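Local coordinates for polysaccharide Lyase Family 6 (Bacteroides cellulosilyticus, PDB 6QPS), which probably cleaves mannuronate-rich alginate by beta-elimination, as a calcium-binding polysaccharide lyase of family 6 from a human gut bacterium, at residues 168-173 and 457-462; 199-204 and 213-218. All coordinates share one frame; numbering follows the deposited sequence.

Contact 1. Residues 168-173 and 457-462; sequences HCYFAN and KENVNH
Tyr170 reaches from strand 170-172 to helix 454-465 and meets Asn459 through its phenol end alone: OH gives a hydrogen bond of 2.7 Å to Asn459 OD1. The oxygen comes to the ring at its edge and close to the ring plane, 3.5 Å from Tyr170 CE2, so the amide does not lie over the aromatic face. Ring and amide planes are moderately inclined to each other, and the two side chains cross nearly at right angles. At OD1 the bond is bent, with a C=O...OH angle of 142°, and the hydroxyl oxygen is tilted 32° from the carbonyl plane.

The tyrosine gets this far because its ring swings away from its own backbone N (chi1 179°), and its CB already points toward the helix. Asn459, on the helix face turned to the strand, presents its carbonyl oxygen to the hydroxyl. The backbones themselves stay well separated, the nearest CA atoms being those of Tyr170 and Lys457, 10.4 Å apart. Around the bond, the Tyr170 ring meets that of His453 at an inclined angle and touches Pro450, Ala455 and Leu456, while Asn459 CB rests against the ring of Phe200 on the neighbouring strand. Backbone bonds from Tyr170 to Cys135 and Ile137 hold its strand within the parallel beta-helix of this lyase, against whose flank the C-terminal helix lies.

Since only 69 Å² is buried between the segments, the contact amounts to one directed polar link set among apolar neighbours. The phenol acts as donor and the amide oxygen as acceptor, which gives the hydroxyl of this buried tyrosine an acceptor and is consistent with OD1, not ND2, being turned to the beta-helix.

Contact 2. Residues 199-204 and 213-218; sequences NFFGER and EIIRIG. With CA (calcium ion), chain C.
Phe201 and Ile214 form the tight part of a contact inside the right-handed parallel beta-helix, where Phe201 of strand 200-201 meets Ile214, just ahead of strand 215-218, and Ile215 at its start. Ile214 CG2 comes within 3.4 Å of Phe201 CD2, approaching the ring obliquely, and the two side chains slide past each other in opposite directions. Farther round the ring, Ile215 CD1 lies 3.9 Å from Phe201 CZ; its extended CG1 branch (chi2 176°) carries the methyl to the ring, the two side chains crossing at about a right angle. Phe236 of strand 230-237 adds to this apolar core by touching both isoleucines.

Packing is looser where the chain leaves strand 200-201. There the stretched Arg204 side chain runs past Ile214, its CD 3.8 Å from Ile214 CD1, and brings NH1 to 2.9 Å from Glu213 O. The oxygen lies at the guanidinium edge, but the angle is too poor for a hydrogen bond; NH1 is satisfied elsewhere in the structure, and NH2 bonds to Gly178 O. Beyond the core, Glu213 turns its carboxylate to the calcium ion, a site completed by Asn210, Glu242, Glu244 and water. A bend at chi2 (90°) leaves OE1 beside Arg216 NH2 in a purely electrostatic pairing at 3.5 Å, while OE2 binds the calcium at 2.4 Å.

The two contacts have centres about 13 Å apart and meet on neighbouring parallel strands of the beta-helix, 170-172 and 200-201. Backbone hydrogen bonds probably join these strands, from Phe200 N to Cys169 O and from Gly202 N to Phe171 O, both 2.8 Å. Along the chain, contact 2 is nested within the long loop that contact 1 closes, since helix 454-465 returns at the C-terminal end. Phe200 faces that helix, whereas the next residue, Phe201, faces the interior. One short strand thereby connects an outer helical cover with a core leading to the calcium site; contact 1 itself lies away from that site.

Contact 1. Residues 168-173 and 457-462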
loop_
_atom_site.group_PDB
_atom_site.type_symbol
_atom_site.label_atom_id
_atom_site.label_comp_id
_atom_site.label_asym_id
_atom_site.label_seq_id
_atom_site.Cartn_x
_atom_site.Cartn_y
_atom_site.Cartn_z
ATOM N N HIS A 168 -6.344 -1.105 -11.782
ATOM C CA HIS A 168 -7.472 -0.290 -12.240
ATOM C C HIS A 168 -8.742 -0.559 -11.436
ATOM O O HIS A 168 -9.853 -0.437 -11.952
ATOM C CB HIS A 168 -7.698 -0.426 -13.746
ATOM C CG HIS A 168 -6.523 0.022 -14.564
ATOM N ND1 HIS A 168 -5.538 -0.841 -14.987
ATOM C CD2 HIS A 168 -6.175 1.250 -15.035
ATOM C CE1 HIS A 168 -4.634 -0.167 -15.680
ATOM N NE2 HIS A 168 -4.995 1.102 -15.724
ATOM N N CYS A 169 -8.596 -0.839 -10.142
ATOM C CA CYS A 169 -9.720 -1.071 -9.236
ATOM C C CYS A 169 -9.932 0.129 -8.317
ATOM O O CYS A 169 -9.076 1.008 -8.194
ATOM C CB CYS A 169 -9.473 -2.327 -8.395
ATOM S SG CYS A 169 -9.514 -3.908 -9.302
ATOM N N TYR A 170 -11.105 0.169 -7.681
ATOM C CA TYR A 170 -11.464 1.188 -6.688
ATOM C C TYR A 170 -11.898 0.467 -5.425
ATOM O O TYR A 170 -12.800 -0.383 -5.481
ATOM C CB TYR A 170 -12.618 2.040 -7.218
ATOM C CG TYR A 170 -13.149 3.137 -6.310
ATOM C CD1 TYR A 170 -14.213 2.905 -5.466
ATOM C CD2 TYR A 170 -12.597 4.404 -6.321
ATOM C CE1 TYR A 170 -14.737 3.922 -4.653
ATOM C CE2 TYR A 170 -13.103 5.415 -5.512
ATOM C CZ TYR A 170 -14.169 5.160 -4.677
ATOM O OH TYR A 170 -14.661 6.184 -3.865
ATOM N N PHE A 171 -11.253 0.786 -4.304
ATOM C CA PHE A 171 -11.554 0.147 -3.027
ATOM C C PHE A 171 -11.800 1.245 -2.007
ATOM O O PHE A 171 -10.891 2.036 -1.734
ATOM C CB PHE A 171 -10.376 -0.696 -2.530
ATOM C CG PHE A 171 -9.848 -1.719 -3.513
ATOM C CD1 PHE A 171 -8.691 -1.481 -4.233
ATOM C CD2 PHE A 171 -10.476 -2.934 -3.674
ATOM C CE1 PHE A 171 -8.183 -2.444 -5.091
ATOM C CE2 PHE A 171 -9.967 -3.894 -4.558
ATOM C CZ PHE A 171 -8.809 -3.643 -5.243
ATOM N N ALA A 172 -13.002 1.303 -1.431
ATOM C CA ALA A 172 -13.293 2.396 -0.512
ATOM C C ALA A 172 -14.325 2.029 0.544
ATOM O O ALA A 172 -15.129 1.106 0.386
ATOM C CB ALA A 172 -13.786 3.645 -1.261
ATOM N N ASN A 173 -14.303 2.803 1.628
ATOM C CA ASN A 173 -15.320 2.769 2.685
ATOM C C ASN A 173 -15.352 1.451 3.453
ATOM O O ASN A 173 -16.422 0.943 3.803
ATOM C CB ASN A 173 -16.685 3.159 2.134
ATOM C CG ASN A 173 -16.642 4.536 1.485
ATOM O OD1 ASN A 173 -16.283 5.503 2.138
ATOM N ND2 ASN A 173 -16.908 4.611 0.194
ATOM N N LYS A 457 -14.672 8.761 -10.538
ATOM C CA LYS A 457 -14.531 9.988 -11.311
ATOM C C LYS A 457 -14.663 11.212 -10.426
ATOM O O LYS A 457 -13.941 12.198 -10.607
ATOM C CB LYS A 457 -15.552 10.028 -12.441
ATOM C CG LYS A 457 -15.292 8.950 -13.498
ATOM C CD LYS A 457 -16.263 9.035 -14.664
ATOM C CE LYS A 457 -17.611 8.420 -14.310
ATOM N NZ LYS A 457 -18.150 7.573 -15.414
ATOM N N GLU A 458 -15.593 11.169 -9.469
ATOM C CA GLU A 458 -15.788 12.287 -8.557
ATOM C C GLU A 458 -14.554 12.504 -7.681
ATOM O O GLU A 458 -14.112 13.647 -7.491
ATOM C CB GLU A 458 -17.039 12.047 -7.699
ATOM C CG GLU A 458 -18.344 12.090 -8.477
ATOM C CD GLU A 458 -19.542 11.566 -7.698
ATOM O OE1 GLU A 458 -19.373 11.092 -6.556
ATOM O OE2 GLU A 458 -20.661 11.621 -8.259
ATOM N N ASN A 459 -13.995 11.422 -7.119
ATOM C CA ASN A 459 -12.827 11.559 -6.242
ATOM C C ASN A 459 -11.597 12.040 -7.023
ATOM O O ASN A 459 -10.785 12.822 -6.507
ATOM C CB ASN A 459 -12.442 10.230 -5.559
ATOM C CG ASN A 459 -13.449 9.715 -4.529
ATOM O OD1 ASN A 459 -13.332 8.553 -4.078
ATOM N ND2 ASN A 459 -14.404 10.541 -4.140
ATOM N N VAL A 460 -11.417 11.550 -8.251
ATOM C CA VAL A 460 -10.320 12.016 -9.101
ATOM C C VAL A 460 -10.498 13.489 -9.423
ATOM O O VAL A 460 -9.539 14.271 -9.373
ATOM C CB VAL A 460 -10.222 11.158 -10.379
ATOM C CG1 VAL A 460 -9.366 11.865 -11.453
ATOM C CG2 VAL A 460 -9.668 9.759 -10.055
ATOM N N ASN A 461 -11.731 13.904 -9.736
ATOM C CA ASN A 461 -11.981 15.317 -10.012
ATOM C C ASN A 461 -11.702 16.185 -8.786
ATOM O O ASN A 461 -11.208 17.312 -8.913
ATOM C CB ASN A 461 -13.420 15.528 -10.464
ATOM C CG ASN A 461 -13.726 16.984 -10.725
ATOM O OD1 ASN A 461 -14.462 17.632 -9.969
ATOM N ND2 ASN A 461 -13.138 17.520 -11.772
ATOM N N HIS A 462 -11.985 15.662 -7.584
ATOM C CA HIS A 462 -11.644 16.398 -6.373
ATOM C C HIS A 462 -10.142 16.660 -6.288
ATOM O O HIS A 462 -9.710 17.794 -6.046
ATOM C CB HIS A 462 -12.122 15.689 -5.105
ATOM C CG HIS A 462 -11.885 16.521 -3.885
ATOM N ND1 HIS A 462 -12.824 17.395 -3.384
ATOM C CD2 HIS A 462 -10.775 16.690 -3.129
ATOM C CE1 HIS A 462 -12.308 18.052 -2.360
ATOM N NE2 HIS A 462 -11.073 17.624 -2.169
#

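Contact 2. Residues 199-204 and 213-218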
loop_
_atom_site.group_PDB
_atom_site.type_symbol
_atom_site.label_atom_id
_atom_site.label_comp_id
_atom_site.label_asym_id
_atom_site.label_seq_id
_atom_site.Cartn_x
_atom_site.Cartn_y
_atom_site.Cartn_z
ATOM N N ASN A 199 -4.535 1.473 -9.099
ATOM C CA ASN A 199 -5.735 1.378 -8.277
ATOM C C ASN A 199 -5.967 2.676 -7.521
ATOM O O ASN A 199 -5.038 3.460 -7.277
ATOM C CB ASN A 199 -5.593 0.234 -7.277
ATOM C CG ASN A 199 -5.346 -1.067 -7.950
ATOM O OD1 ASN A 199 -6.222 -1.634 -8.592
ATOM N ND2 ASN A 199 -4.142 -1.575 -7.797
ATOM N N PHE A 200 -7.233 2.914 -7.177
ATOM C CA PHE A 200 -7.652 4.036 -6.345
ATOM C C PHE A 200 -8.144 3.465 -5.012
ATOM O O PHE A 200 -9.222 2.855 -4.940
ATOM C CB PHE A 200 -8.743 4.845 -7.060
ATOM C CG PHE A 200 -8.989 6.227 -6.471
ATOM C CD1 PHE A 200 -9.708 6.381 -5.300
ATOM C CD2 PHE A 200 -8.494 7.353 -7.104
ATOM C CE1 PHE A 200 -9.939 7.650 -4.779
ATOM C CE2 PHE A 200 -8.716 8.614 -6.581
ATOM C CZ PHE A 200 -9.426 8.748 -5.418
ATOM N N PHE A 201 -7.345 3.653 -3.970
ATOM C CA PHE A 201 -7.703 3.248 -2.613
ATOM C C PHE A 201 -8.331 4.482 -1.970
ATOM O O PHE A 201 -7.633 5.455 -1.677
ATOM C CB PHE A 201 -6.467 2.773 -1.849
ATOM C CG PHE A 201 -5.816 1.543 -2.436
ATOM C CD1 PHE A 201 -4.774 1.677 -3.322
ATOM C CD2 PHE A 201 -6.239 0.262 -2.112
ATOM C CE1 PHE A 201 -4.167 0.580 -3.886
ATOM C CE2 PHE A 201 -5.611 -0.863 -2.661
ATOM C CZ PHE A 201 -4.583 -0.697 -3.556
ATOM N N GLY A 202 -9.657 4.492 -1.837
ATOM C CA GLY A 202 -10.388 5.634 -1.313
ATOM C C GLY A 202 -10.544 5.652 0.196
ATOM O O GLY A 202 -9.818 4.989 0.948
ATOM N N GLU A 203 -11.545 6.405 0.632
ATOM C CA GLU A 203 -11.605 6.831 2.013
ATOM C C GLU A 203 -11.659 5.657 2.981
ATOM O O GLU A 203 -12.382 4.671 2.778
ATOM C CB GLU A 203 -12.829 7.723 2.201
ATOM C CG GLU A 203 -12.907 8.300 3.616
ATOM C CD GLU A 203 -13.735 9.569 3.715
ATOM O OE1 GLU A 203 -14.658 9.743 2.897
ATOM O OE2 GLU A 203 -13.455 10.383 4.620
ATOM N N ARG A 204 -10.929 5.815 4.079
ATOM C CA ARG A 204 -11.051 4.958 5.245
ATOM C C ARG A 204 -11.019 5.863 6.464
ATOM O O ARG A 204 -10.035 6.589 6.666
ATOM C CB ARG A 204 -9.922 3.929 5.322
ATOM C CG ARG A 204 -10.216 2.845 6.371
ATOM C CD ARG A 204 -9.264 1.668 6.373
ATOM N NE ARG A 204 -9.818 0.636 7.233
ATOM C CZ ARG A 204 -9.411 -0.633 7.256
ATOM N NH1 ARG A 204 -8.398 -1.022 6.494
ATOM N NH2 ARG A 204 -10.038 -1.494 8.045
ATOM N N GLU A 213 -4.867 -0.962 8.230
ATOM C CA GLU A 213 -3.980 -0.660 7.113
ATOM C C GLU A 213 -4.724 -0.831 5.782
ATOM O O GLU A 213 -5.692 -1.592 5.671
ATOM C CB GLU A 213 -2.790 -1.622 7.137
ATOM C CG GLU A 213 -1.928 -1.572 8.410
ATOM C CD GLU A 213 -2.346 -2.531 9.541
ATOM O OE1 GLU A 213 -3.472 -3.093 9.497
ATOM O OE2 GLU A 213 -1.532 -2.696 10.503
ATOM N N ILE A 214 -4.238 -0.146 4.746
ATOM C CA ILE A 214 -4.739 -0.378 3.391
ATOM C C ILE A 214 -4.022 -1.562 2.742
ATOM O O ILE A 214 -4.665 -2.500 2.263
ATOM C CB ILE A 214 -4.612 0.893 2.530
ATOM C CG1 ILE A 214 -5.304 2.105 3.169
ATOM C CG2 ILE A 214 -5.196 0.660 1.126
ATOM C CD1 ILE A 214 -6.773 1.927 3.490
ATOM N N ILE A 215 -2.683 -1.538 2.698
ATOM C CA ILE A 215 -1.891 -2.643 2.167
ATOM C C ILE A 215 -0.895 -3.100 3.229
ATOM O O ILE A 215 -0.220 -2.272 3.858
ATOM C CB ILE A 215 -1.120 -2.231 0.892
ATOM C CG1 ILE A 215 -2.033 -1.738 -0.225
ATOM C CG2 ILE A 215 -0.228 -3.384 0.377
ATOM C CD1 ILE A 215 -1.313 -1.244 -1.458
ATOM N N ARG A 216 -0.750 -4.417 3.374
ATOM C CA ARG A 216 0.289 -5.022 4.204
ATOM C C ARG A 216 1.007 -6.064 3.351
ATOM O O ARG A 216 0.357 -6.943 2.762
ATOM C CB ARG A 216 -0.262 -5.667 5.482
ATOM C CG ARG A 216 0.847 -6.139 6.435
ATOM C CD ARG A 216 0.267 -7.091 7.466
ATOM N NE ARG A 216 -0.531 -6.461 8.513
ATOM C CZ ARG A 216 -1.625 -6.976 9.051
ATOM N NH1 ARG A 216 -2.159 -8.095 8.593
ATOM N NH2 ARG A 216 -2.224 -6.351 10.046
ATOM N N ILE A 217 2.315 -5.939 3.232
ATOM C CA ILE A 217 3.109 -6.840 2.394
ATOM C C ILE A 217 3.885 -7.787 3.307
ATOM O O ILE A 217 4.968 -7.454 3.800
ATOM C CB ILE A 217 4.050 -6.101 1.436
ATOM C CG1 ILE A 217 3.334 -4.945 0.714
ATOM C CG2 ILE A 217 4.638 -7.123 0.397
ATOM C CD1 ILE A 217 4.255 -4.161 -0.234
ATOM N N GLY A 218 3.354 -8.996 3.518
ATOM C CA GLY A 218 3.919 -9.926 4.475
ATOM C C GLY A 218 3.405 -9.719 5.883
ATOM O O GLY A 218 2.430 -9.002 6.117
HETATM CA CA CA C . -0.760 -0.949 11.882
HETATM O O HOH W 1 0.633 -2.652 12.941
HETATM O O HOH W 2 0.385 0.692 13.323
#